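Local structure of pseudopilin EpsI (Vibrio vulnificus, 2RET) at residues Lys14-Ala17 with Ala18-Ala21; Asn23-Ala26 with Met27-Asn31. The protein is a minor pseudopilin that pairs with EpsJ and probably serves type II secretion of proteases and toxins from the periplasm as part of the pseudopilus. The protein carries 2 engineered substitutions. All blocks are in the same frame, centred on the assembly; numbering follows the deposited sequence.

Contact 1 of 2, residues Lys14-Ala17 with Ala18-Ala21; sequences KMFA and AMVA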
loop_
_atom_site.group_PDB
_atom_site.type_symbol
_atom_site.label_atom_id
_atom_site.label_comp_id
_atom_site.label_asym_id
_atom_site.label_seq_id
_atom_site.Cartn_x
_atom_site.Cartn_y
_atom_site.Cartn_z
ATOM N N LYS A 14 -26.809 2.817 24.953
ATOM C CA LYS A 14 -25.394 2.823 24.573
ATOM C C LYS A 14 -25.128 2.306 23.118
ATOM O O LYS A 14 -24.376 2.885 22.348
ATOM C CB LYS A 14 -24.626 1.975 25.585
ATOM C CG LYS A 14 -23.211 2.370 25.776
ATOM C CD LYS A 14 -22.608 1.703 27.028
ATOM C CE LYS A 14 -22.100 0.285 26.718
ATOM N NZ LYS A 14 -20.675 0.286 26.187
HETATM N N MSE A 15 -25.790 1.222 22.768
HETATM C CA MSE A 15 -25.647 0.604 21.487
HETATM C C MSE A 15 -26.281 1.451 20.377
HETATM O O MSE A 15 -25.691 1.644 19.327
HETATM C CB MSE A 15 -26.319 -0.769 21.543
HETATM C CG MSE A 15 -26.260 -1.539 20.252
HETATM SE SE MSE A 15 -26.974 -3.340 20.457
HETATM C CE MSE A 15 -26.855 -3.615 22.418
ATOM N N PHE A 16 -27.468 1.948 20.628
ATOM C CA PHE A 16 -28.152 2.761 19.659
ATOM C C PHE A 16 -27.535 4.146 19.473
ATOM O O PHE A 16 -27.428 4.579 18.329
ATOM C CB PHE A 16 -29.631 2.865 19.986
ATOM C CG PHE A 16 -30.347 1.533 19.994
ATOM C CD1 PHE A 16 -30.045 0.541 19.064
ATOM C CD2 PHE A 16 -31.355 1.280 20.924
ATOM C CE1 PHE A 16 -30.699 -0.669 19.086
ATOM C CE2 PHE A 16 -32.026 0.071 20.932
ATOM C CZ PHE A 16 -31.706 -0.901 20.025
ATOM N N ALA A 17 -27.154 4.834 20.564
ATOM C CA ALA A 17 -26.395 6.084 20.429
ATOM C C ALA A 17 -25.038 5.885 19.699
ATOM O O ALA A 17 -24.669 6.741 18.925
ATOM C CB ALA A 17 -26.219 6.856 21.793
ATOM N N ALA A 18 -24.330 4.774 19.935
ATOM C CA ALA A 18 -23.136 4.418 19.167
ATOM C C ALA A 18 -23.418 4.215 17.661
ATOM O O ALA A 18 -22.630 4.628 16.812
ATOM C CB ALA A 18 -22.464 3.154 19.774
HETATM N N MSE A 19 -24.537 3.567 17.326
HETATM C CA MSE A 19 -24.961 3.444 15.955
HETATM C C MSE A 19 -25.093 4.801 15.253
HETATM O O MSE A 19 -24.595 4.963 14.168
HETATM C CB MSE A 19 -26.270 2.679 15.858
HETATM C CG MSE A 19 -26.129 1.183 16.085
HETATM SE SE MSE A 19 -27.802 0.229 15.775
HETATM C CE MSE A 19 -27.845 0.172 13.800
ATOM N N VAL A 20 -25.786 5.741 15.873
ATOM C CA VAL A 20 -25.910 7.089 15.377
ATOM C C VAL A 20 -24.535 7.799 15.224
ATOM O O VAL A 20 -24.306 8.510 14.243
ATOM C CB VAL A 20 -26.871 7.908 16.306
ATOM C CG1 VAL A 20 -26.858 9.438 15.964
ATOM C CG2 VAL A 20 -28.293 7.320 16.239
ATOM N N ALA A 21 -23.651 7.616 16.199
ATOM C CA ALA A 21 -22.311 8.195 16.164
ATOM C C ALA A 21 -21.546 7.710 14.916
ATOM O O ALA A 21 -20.952 8.497 14.216
ATOM C CB ALA A 21 -21.529 7.863 17.455
#
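Phe16 and Met19 meet on one flank of helix 8-30, the long helix that packs against the antiparallel sheet in this pseudopilin domain, and their Met-aromatic contact is the main side-chain touch here. Selenium SE of Met19, a selenomethionine, sits at the ring edge, near its plane, 4.0 Å from Phe16 CD1; the line from SE to the ring centroid makes 85° with the ring normal. In both residues CG lies anti to the carbonyl carbon and beside the backbone N (chi1 -61° in Phe16), so the two side chains run side by side and point the same way. The flank is shared: Leu44 of strand 38-44 touches both side chains, and Tyr158 of the EpsJ chain meets the Phe16 ring edge-to-face.

Farther into the sheet, Ala17 and Val20 rest on Trp49 and Val70.

Four i to i+4 backbone hydrogen bonds hold the turns together. Val20 N to Phe16 O, at 3.2 Å, is the straightest of them, with 166° at the hydrogen. Ala18 N donates to Lys14 O at 3.1 Å.

Side-chain carbons also close on these carbonyls: Ala18 CB is 3.2 Å from Lys14 O, and Met19 CG comes within 3.3 Å of Met15 O.

Contact 2 of 2, residues Asn23-Ala26 with Met27-Asn31; sequences NQMA and MVMLN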
loop_
_atom_site.group_PDB
_atom_site.type_symbol
_atom_site.label_atom_id
_atom_site.label_comp_id
_atom_site.label_asym_id
_atom_site.label_seq_id
_atom_site.Cartn_x
_atom_site.Cartn_y
_atom_site.Cartn_z
ATOM N N ASN A 23 -22.927 6.534 12.142
ATOM C CA ASN A 23 -23.601 7.060 10.953
ATOM C C ASN A 23 -23.179 8.483 10.680
ATOM O O ASN A 23 -22.972 8.860 9.528
ATOM C CB ASN A 23 -25.139 6.974 11.081
ATOM C CG ASN A 23 -25.661 5.508 11.087
ATOM O OD1 ASN A 23 -24.964 4.586 10.663
ATOM N ND2 ASN A 23 -26.885 5.312 11.562
ATOM N N GLN A 24 -23.032 9.278 11.730
ATOM C CA GLN A 24 -22.600 10.648 11.543
ATOM C C GLN A 24 -21.087 10.792 11.265
ATOM O O GLN A 24 -20.732 11.689 10.518
ATOM C CB GLN A 24 -23.092 11.546 12.667
ATOM C CG GLN A 24 -24.622 11.550 12.795
ATOM C CD GLN A 24 -25.322 11.937 11.525
ATOM O OE1 GLN A 24 -24.868 12.819 10.810
ATOM N NE2 GLN A 24 -26.441 11.276 11.228
HETATM N N MSE A 25 -20.226 9.912 11.816
HETATM C CA MSE A 25 -18.801 9.886 11.445
HETATM C C MSE A 25 -18.650 9.645 9.947
HETATM O O MSE A 25 -17.858 10.294 9.295
HETATM C CB MSE A 25 -18.002 8.799 12.196
HETATM C CG MSE A 25 -16.652 8.438 11.498
HETATM SE SE MSE A 25 -15.527 7.113 12.393
HETATM C CE MSE A 25 -16.874 5.693 12.710
ATOM N N ALA A 26 -19.417 8.681 9.432
ATOM C CA ALA A 26 -19.421 8.334 8.020
ATOM C C ALA A 26 -19.780 9.548 7.141
ATOM O O ALA A 26 -19.099 9.842 6.173
ATOM C CB ALA A 26 -20.366 7.162 7.775
HETATM N N MSE A 27 -20.816 10.287 7.536
HETATM C CA MSE A 27 -21.201 11.519 6.805
HETATM C C MSE A 27 -20.108 12.580 6.784
HETATM O O MSE A 27 -19.883 13.189 5.761
HETATM C CB MSE A 27 -22.504 12.091 7.349
HETATM C CG MSE A 27 -23.662 11.088 7.250
HETATM SE SE MSE A 27 -24.049 10.464 5.420
HETATM C CE MSE A 27 -22.519 9.409 4.840
ATOM N N VAL A 28 -19.436 12.783 7.913
ATOM C CA VAL A 28 -18.299 13.702 7.971
ATOM C C VAL A 28 -17.201 13.219 7.029
ATOM O O VAL A 28 -16.680 14.002 6.250
ATOM C CB VAL A 28 -17.699 13.858 9.406
ATOM C CG1 VAL A 28 -16.409 14.737 9.348
ATOM C CG2 VAL A 28 -18.740 14.432 10.405
HETATM N N MSE A 29 -16.881 11.927 7.098
HETATM C CA MSE A 29 -15.839 11.311 6.241
HETATM C C MSE A 29 -16.067 11.410 4.708
HETATM O O MSE A 29 -15.107 11.533 3.974
HETATM C CB MSE A 29 -15.636 9.842 6.617
HETATM C CG MSE A 29 -14.877 9.621 7.894
HETATM SE SE MSE A 29 -13.176 10.586 7.963
HETATM C CE MSE A 29 -12.712 9.910 9.772
ATOM N N LEU A 30 -17.315 11.385 4.244
ATOM C CA LEU A 30 -17.635 11.672 2.829
ATOM C C LEU A 30 -17.049 13.000 2.321
ATOM O O LEU A 30 -16.665 13.095 1.150
ATOM C CB LEU A 30 -19.146 11.693 2.565
ATOM C CG LEU A 30 -19.891 10.416 2.175
ATOM C CD1 LEU A 30 -21.364 10.734 1.998
ATOM C CD2 LEU A 30 -19.352 9.847 0.914
ATOM N N ASN A 31 -16.979 14.006 3.193
ATOM C CA ASN A 31 -16.491 15.339 2.817
ATOM C C ASN A 31 -15.790 16.006 3.997
ATOM O O ASN A 31 -16.357 16.885 4.645
ATOM C CB ASN A 31 -17.657 16.196 2.300
ATOM C CG ASN A 31 -17.230 17.190 1.204
ATOM O OD1 ASN A 31 -16.088 17.665 1.163
ATOM N ND2 ASN A 31 -18.157 17.490 0.302
#
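The carboxamide of Gln24 is the flat group that meets the following turn: its OE1 lies 4.1 Å from Met27 CG, a loose touch between two side chains that cross at a slant. A bend at chi2 (-56°) turns the amide so that OE1 faces Met27, and NE2 is hydrogen-bonded to Glu42 of strand 38-44. The Asn23 amide is engaged away from the next turn. Its ND2 bonds to Glu42 and to the backbone O of Ala162 in an EpsJ chain, while OD1 accepts from Arg163 NH2 and Thr164 N of that same chain, so both ends of the amide are gripped and its rotation is fixed. Glu42 thus takes both amide nitrogens, one on each carboxylate oxygen.

This is the last part of helix 8-30, lying across the antiparallel sheet. Met29 rests on Phe66, Ser84 and Val86, and Val28 on Val53 and Phe66. Backbone bonds of the i to i+4 kind run through the segment up to Leu30 N, which donates to Ala26 O at 3.0 Å. Beyond it Asn31 leaves the helix, its N turning back to Val28 O at 3.1 Å.

Three selenomethionines add the apolar touches. In the modelled conformer of Met25, one of two deposited, its CG lies 4.2 Å from CG of Met29, one turn on. Met29 N donates to Met25 O at 2.9 Å. Met29 CG also lies 3.4 Å from Met25 O. On another flank, bends at both chi2 and chi3 curl Met27 back over the preceding residue: CE is 3.6 Å from Ala26 C, and CG stands 3.3 Å from Asn23 O.

Both contacts belong to helix 8-30 and follow each other along it, their centres about 15 Å apart. Residues 14-21 are the more deeply buried, with five of eight touching residues enclosed; contact 2 is partly buried and runs to the helix end. Each leans on the chain's own sheet and meets EpsJ, but by different chemistry. Contact 1 meets EpsJ through packing of Met15, Phe16 and Met19, with the Phe16 ring edge-to-face on Tyr158. In contact 2 an asparagine amide bonds to EpsJ backbone and arginine, alongside methionine and alanine packing. Strand 38-44 serves both, with Leu44 beneath the first and the Glu42 carboxylate pairing with amides of the second.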